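Local coordinates for protein RNA-dependent RNA Polymerase (Bombyx mori cytoplasmic polyhedrosis virus, PDB 6TZ0) that synthesises viral RNA inside the particle, conservatively transcribing double-stranded genome segments into plus strands and probably copying plus strands into minus strands, at residues F358-A370 / S702-E714. Residues are numbered along the deposited sequence; the frame is centred on the assembly and turned at random.
Sequences FPRIEQRLVTRPA and SILNESGFATTAE
The guanidinium of R364 lies flat over the carboxylate of E706, the two planes only 8° apart, with E706 OE2 above the middle of the group, 3.2 Å from R364 CZ. The oxygen sits well out of the guanidinium plane, so the salt bridge is electrostatic, without a directed hydrogen bond. At the edge, near the guanidinium plane, R364 NH1 makes a weak, bent hydrogen bond of 3.4 Å to N705 O. A chi1 of 54° sets R364 CG between its backbone N and carbonyl carbon, and the bend at chi3 (50°) turns NE and the guanidinium over E706; R364 CD lies 3.3 Å from E706 OE1. Q363, with positive phi, lays its aliphatic part against the backbone: Q363 CB sits 3.3 Å from N705 O and Q363 CG 3.4 Å from F709 O. N705 O also accepts a weak bond from G708 N, in the type I turn from N705 to G708.

That turn closes helix 690-705 with a Schellman motif before the chain enters strand 711-716, an outer strand of the palm sheet that also holds strand 541-548 with the magnesium-binding D547. F709 turns away from the 358-370 loop and packs on V548. At the turn G708, with positive phi, allows close backbone approach: G708 CA donates a C-H...O contact to E362 O, 3.5 Å away. V366 CG2 rests 3.5 Å from S707 O, while the valine also touches N558 and T559 of helix 557-573. Beside A710, the E362 chain bends at chi2 and places OE1 3.8 Å from A710 CB; the A710 backbone is hydrogen-bonded to that of A549, and R360 NH2 donates to A549 O.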
loop_
_atom_site.group_PDB
_atom_site.type_symbol
_atom_site.label_atom_id
_atom_site.label_comp_id
_atom_site.label_asym_id
_atom_site.label_seq_id
_atom_site.Cartn_x
_atom_site.Cartn_y
_atom_site.Cartn_z
ATOM N N PHE A 358 -11.473 -11.851 -2.282
ATOM C CA PHE A 358 -12.762 -12.326 -1.787
ATOM C C PHE A 358 -12.600 -12.832 -0.356
ATOM O O PHE A 358 -11.674 -13.600 -0.082
ATOM C CB PHE A 358 -13.308 -13.441 -2.674
ATOM C CG PHE A 358 -14.768 -13.740 -2.454
ATOM C CD1 PHE A 358 -15.740 -13.013 -3.117
ATOM C CD2 PHE A 358 -15.169 -14.712 -1.560
ATOM C CE1 PHE A 358 -17.081 -13.276 -2.916
ATOM C CE2 PHE A 358 -16.506 -14.962 -1.342
ATOM C CZ PHE A 358 -17.460 -14.250 -2.027
ATOM N N PRO A 359 -13.482 -12.448 0.567
ATOM C CA PRO A 359 -13.287 -12.807 1.975
ATOM C C PRO A 359 -13.605 -14.267 2.251
ATOM O O PRO A 359 -14.340 -14.919 1.511
ATOM C CB PRO A 359 -14.269 -11.891 2.706
ATOM C CG PRO A 359 -15.329 -11.647 1.724
ATOM C CD PRO A 359 -14.670 -11.599 0.384
ATOM N N ARG A 360 -13.056 -14.774 3.350
ATOM C CA ARG A 360 -13.261 -16.167 3.712
ATOM C C ARG A 360 -13.214 -16.353 5.221
ATOM O O ARG A 360 -12.714 -15.500 5.954
ATOM C CB ARG A 360 -12.233 -17.064 3.037
ATOM C CG ARG A 360 -10.804 -16.794 3.414
ATOM C CD ARG A 360 -9.945 -17.778 2.665
ATOM N NE ARG A 360 -8.533 -17.680 2.993
ATOM C CZ ARG A 360 -7.624 -18.534 2.547
ATOM N NH1 ARG A 360 -7.996 -19.541 1.771
ATOM N NH2 ARG A 360 -6.352 -18.396 2.882
ATOM N N ILE A 361 -13.859 -17.429 5.663
ATOM C CA ILE A 361 -13.980 -17.779 7.070
ATOM C C ILE A 361 -13.297 -19.102 7.361
ATOM O O ILE A 361 -13.607 -20.112 6.741
ATOM C CB ILE A 361 -15.463 -17.936 7.451
ATOM C CG1 ILE A 361 -16.074 -16.582 7.800
ATOM C CG2 ILE A 361 -15.622 -18.914 8.601
ATOM C CD1 ILE A 361 -17.508 -16.443 7.351
ATOM N N GLU A 362 -12.390 -19.104 8.329
ATOM C CA GLU A 362 -11.657 -20.314 8.668
ATOM C C GLU A 362 -11.695 -20.685 10.144
ATOM O O GLU A 362 -11.657 -19.811 11.005
ATOM C CB GLU A 362 -10.193 -20.176 8.238
ATOM C CG GLU A 362 -9.996 -19.686 6.814
ATOM C CD GLU A 362 -10.284 -20.764 5.787
ATOM O OE1 GLU A 362 -9.609 -21.814 5.820
ATOM O OE2 GLU A 362 -11.187 -20.563 4.948
ATOM N N GLN A 363 -11.829 -21.989 10.403
ATOM C CA GLN A 363 -11.788 -22.601 11.745
ATOM C C GLN A 363 -12.944 -22.380 12.729
ATOM O O GLN A 363 -13.479 -23.329 13.291
ATOM C CB GLN A 363 -10.430 -22.395 12.449
ATOM C CG GLN A 363 -9.205 -22.511 11.552
ATOM C CD GLN A 363 -8.682 -23.924 11.461
ATOM O OE1 GLN A 363 -9.250 -24.846 12.037
ATOM N NE2 GLN A 363 -7.591 -24.102 10.730
ATOM N N ARG A 364 -13.301 -21.123 12.944
ATOM C CA ARG A 364 -14.311 -20.744 13.935
ATOM C C ARG A 364 -14.622 -19.258 13.885
ATOM O O ARG A 364 -13.863 -18.452 13.348
ATOM C CB ARG A 364 -13.929 -21.073 15.378
ATOM C CG ARG A 364 -12.627 -20.535 15.834
ATOM C CD ARG A 364 -12.397 -21.112 17.195
ATOM N NE ARG A 364 -12.604 -22.558 17.163
ATOM C CZ ARG A 364 -11.702 -23.447 16.765
ATOM N NH1 ARG A 364 -10.508 -23.053 16.349
ATOM N NH2 ARG A 364 -12.002 -24.735 16.775
ATOM N N LEU A 365 -15.733 -18.912 14.525
ATOM C CA LEU A 365 -16.219 -17.544 14.532
ATOM C C LEU A 365 -15.658 -16.777 15.721
ATOM O O LEU A 365 -15.542 -17.308 16.827
ATOM C CB LEU A 365 -17.740 -17.542 14.586
ATOM C CG LEU A 365 -18.411 -18.261 13.424
ATOM C CD1 LEU A 365 -19.889 -18.322 13.666
ATOM C CD2 LEU A 365 -18.107 -17.547 12.134
ATOM N N VAL A 366 -15.320 -15.515 15.489
ATOM C CA VAL A 366 -14.793 -14.630 16.518
ATOM C C VAL A 366 -15.949 -13.808 17.069
ATOM O O VAL A 366 -16.727 -13.230 16.303
ATOM C CB VAL A 366 -13.682 -13.733 15.946
ATOM C CG1 VAL A 366 -13.199 -12.743 16.971
ATOM C CG2 VAL A 366 -12.533 -14.586 15.468
ATOM N N THR A 367 -16.089 -13.783 18.389
ATOM C CA THR A 367 -17.192 -13.080 19.024
ATOM C C THR A 367 -16.777 -11.657 19.396
ATOM O O THR A 367 -15.723 -11.167 18.990
ATOM C CB THR A 367 -17.691 -13.867 20.226
ATOM O OG1 THR A 367 -16.602 -14.105 21.122
ATOM C CG2 THR A 367 -18.278 -15.181 19.775
ATOM N N ARG A 368 -17.606 -10.982 20.181
ATOM C CA ARG A 368 -17.494 -9.556 20.422
ATOM C C ARG A 368 -17.047 -9.246 21.843
ATOM O O ARG A 368 -17.223 -10.062 22.752
ATOM C CB ARG A 368 -18.841 -8.882 20.128
ATOM C CG ARG A 368 -20.051 -9.409 20.862
ATOM C CD ARG A 368 -20.489 -8.558 22.014
ATOM N NE ARG A 368 -20.746 -7.174 21.621
ATOM C CZ ARG A 368 -21.856 -6.740 21.032
ATOM N NH1 ARG A 368 -22.836 -7.577 20.740
ATOM N NH2 ARG A 368 -21.980 -5.459 20.730
ATOM N N PRO A 369 -16.435 -8.087 22.067
ATOM C CA PRO A 369 -16.219 -7.624 23.436
ATOM C C PRO A 369 -17.486 -7.027 24.020
ATOM O O PRO A 369 -18.337 -6.495 23.309
ATOM C CB PRO A 369 -15.140 -6.549 23.271
ATOM C CG PRO A 369 -15.354 -6.033 21.925
ATOM C CD PRO A 369 -15.790 -7.193 21.092
ATOM N N ALA A 370 -17.610 -7.132 25.336
ATOM C CA ALA A 370 -18.728 -6.502 26.017
ATOM C C ALA A 370 -18.569 -4.989 25.992
ATOM O O ALA A 370 -17.534 -4.452 26.382
ATOM C CB ALA A 370 -18.822 -7.002 27.453
ATOM N N SER A 702 -2.581 -23.233 17.762
ATOM C CA SER A 702 -3.986 -23.368 18.120
ATOM C C SER A 702 -4.610 -22.026 18.467
ATOM O O SER A 702 -5.791 -21.806 18.185
ATOM C CB SER A 702 -4.144 -24.333 19.287
ATOM O OG SER A 702 -3.586 -23.786 20.464
ATOM N N ILE A 703 -3.837 -21.105 19.040
ATOM C CA ILE A 703 -4.419 -19.811 19.358
ATOM C C ILE A 703 -4.516 -18.926 18.119
ATOM O O ILE A 703 -5.331 -17.999 18.094
ATOM C CB ILE A 703 -3.629 -19.159 20.508
ATOM C CG1 ILE A 703 -4.499 -18.167 21.253
ATOM C CG2 ILE A 703 -2.417 -18.402 20.017
ATOM C CD1 ILE A 703 -3.943 -17.847 22.568
ATOM N N LEU A 704 -3.728 -19.198 17.073
ATOM C CA LEU A 704 -3.990 -18.549 15.791
ATOM C C LEU A 704 -5.205 -19.150 15.099
ATOM O O LEU A 704 -5.939 -18.434 14.413
ATOM C CB LEU A 704 -2.770 -18.646 14.883
ATOM C CG LEU A 704 -1.572 -17.804 15.297
ATOM C CD1 LEU A 704 -0.373 -18.161 14.460
ATOM C CD2 LEU A 704 -1.896 -16.347 15.134
ATOM N N ASN A 705 -5.433 -20.452 15.269
ATOM C CA ASN A 705 -6.618 -21.078 14.689
ATOM C C ASN A 705 -7.894 -20.615 15.378
ATOM O O ASN A 705 -8.935 -20.480 14.728
ATOM C CB ASN A 705 -6.498 -22.594 14.772
ATOM C CG ASN A 705 -5.359 -23.126 13.944
ATOM O OD1 ASN A 705 -5.090 -22.637 12.852
ATOM N ND2 ASN A 705 -4.671 -24.133 14.465
ATOM N N GLU A 706 -7.831 -20.374 16.689
ATOM C CA GLU A 706 -8.952 -19.832 17.451
ATOM C C GLU A 706 -9.273 -18.391 17.090
ATOM O O GLU A 706 -10.377 -17.929 17.393
ATOM C CB GLU A 706 -8.653 -19.927 18.946
ATOM C CG GLU A 706 -8.731 -21.309 19.547
ATOM C CD GLU A 706 -10.146 -21.747 19.830
ATOM O OE1 GLU A 706 -10.973 -20.879 20.178
ATOM O OE2 GLU A 706 -10.435 -22.955 19.714
ATOM N N SER A 707 -8.348 -17.673 16.465
ATOM C CA SER A 707 -8.554 -16.293 16.064
ATOM C C SER A 707 -9.107 -16.169 14.655
ATOM O O SER A 707 -9.284 -15.050 14.166
ATOM C CB SER A 707 -7.247 -15.516 16.176
ATOM O OG SER A 707 -7.429 -14.183 15.752
ATOM N N GLY A 708 -9.385 -17.284 13.995
ATOM C CA GLY A 708 -9.993 -17.242 12.684
ATOM C C GLY A 708 -9.031 -17.244 11.519
ATOM O O GLY A 708 -9.345 -16.687 10.464
ATOM N N PHE A 709 -7.867 -17.863 11.672
ATOM C CA PHE A 709 -6.898 -17.940 10.592
ATOM C C PHE A 709 -6.558 -19.393 10.313
ATOM O O PHE A 709 -6.689 -20.251 11.186
ATOM C CB PHE A 709 -5.620 -17.178 10.922
ATOM C CG PHE A 709 -5.842 -15.730 11.217
ATOM C CD1 PHE A 709 -6.171 -14.848 10.209
ATOM C CD2 PHE A 709 -5.678 -15.244 12.501
ATOM C CE1 PHE A 709 -6.373 -13.513 10.480
ATOM C CE2 PHE A 709 -5.873 -13.910 12.775
ATOM C CZ PHE A 709 -6.218 -13.045 11.763
ATOM N N ALA A 710 -6.145 -19.666 9.079
ATOM C CA ALA A 710 -5.597 -20.960 8.711
ATOM C C ALA A 710 -4.085 -20.835 8.626
ATOM O O ALA A 710 -3.568 -19.891 8.021
ATOM C CB ALA A 710 -6.174 -21.445 7.384
ATOM N N THR A 711 -3.378 -21.768 9.250
ATOM C CA THR A 711 -1.928 -21.709 9.339
ATOM C C THR A 711 -1.316 -22.977 8.770
ATOM O O THR A 711 -1.825 -24.080 8.991
ATOM C CB THR A 711 -1.452 -21.529 10.788
ATOM O OG1 THR A 711 -1.904 -22.633 11.583
ATOM C CG2 THR A 711 -1.971 -20.230 11.379
ATOM N N THR A 712 -0.227 -22.813 8.029
ATOM C CA THR A 712 0.650 -23.914 7.666
ATOM C C THR A 712 1.895 -23.807 8.535
ATOM O O THR A 712 2.546 -22.758 8.565
ATOM C CB THR A 712 1.018 -23.878 6.184
ATOM O OG1 THR A 712 -0.173 -23.938 5.392
ATOM C CG2 THR A 712 1.897 -25.064 5.836
ATOM N N ALA A 713 2.215 -24.879 9.247
ATOM C CA ALA A 713 3.288 -24.872 10.234
ATOM C C ALA A 713 4.534 -25.503 9.631
ATOM O O ALA A 713 4.715 -26.720 9.692
ATOM C CB ALA A 713 2.859 -25.611 11.497
ATOM N N GLU A 714 5.403 -24.681 9.062
ATOM C CA GLU A 714 6.729 -25.138 8.665
ATOM C C GLU A 714 7.693 -24.751 9.786
ATOM O O GLU A 714 8.098 -23.595 9.928
ATOM C CB GLU A 714 7.122 -24.623 7.275
ATOM C CG GLU A 714 7.020 -23.131 6.996
ATOM C CD GLU A 714 7.375 -22.782 5.565
ATOM O OE1 GLU A 714 7.651 -23.712 4.778
ATOM O OE2 GLU A 714 7.383 -21.579 5.231
#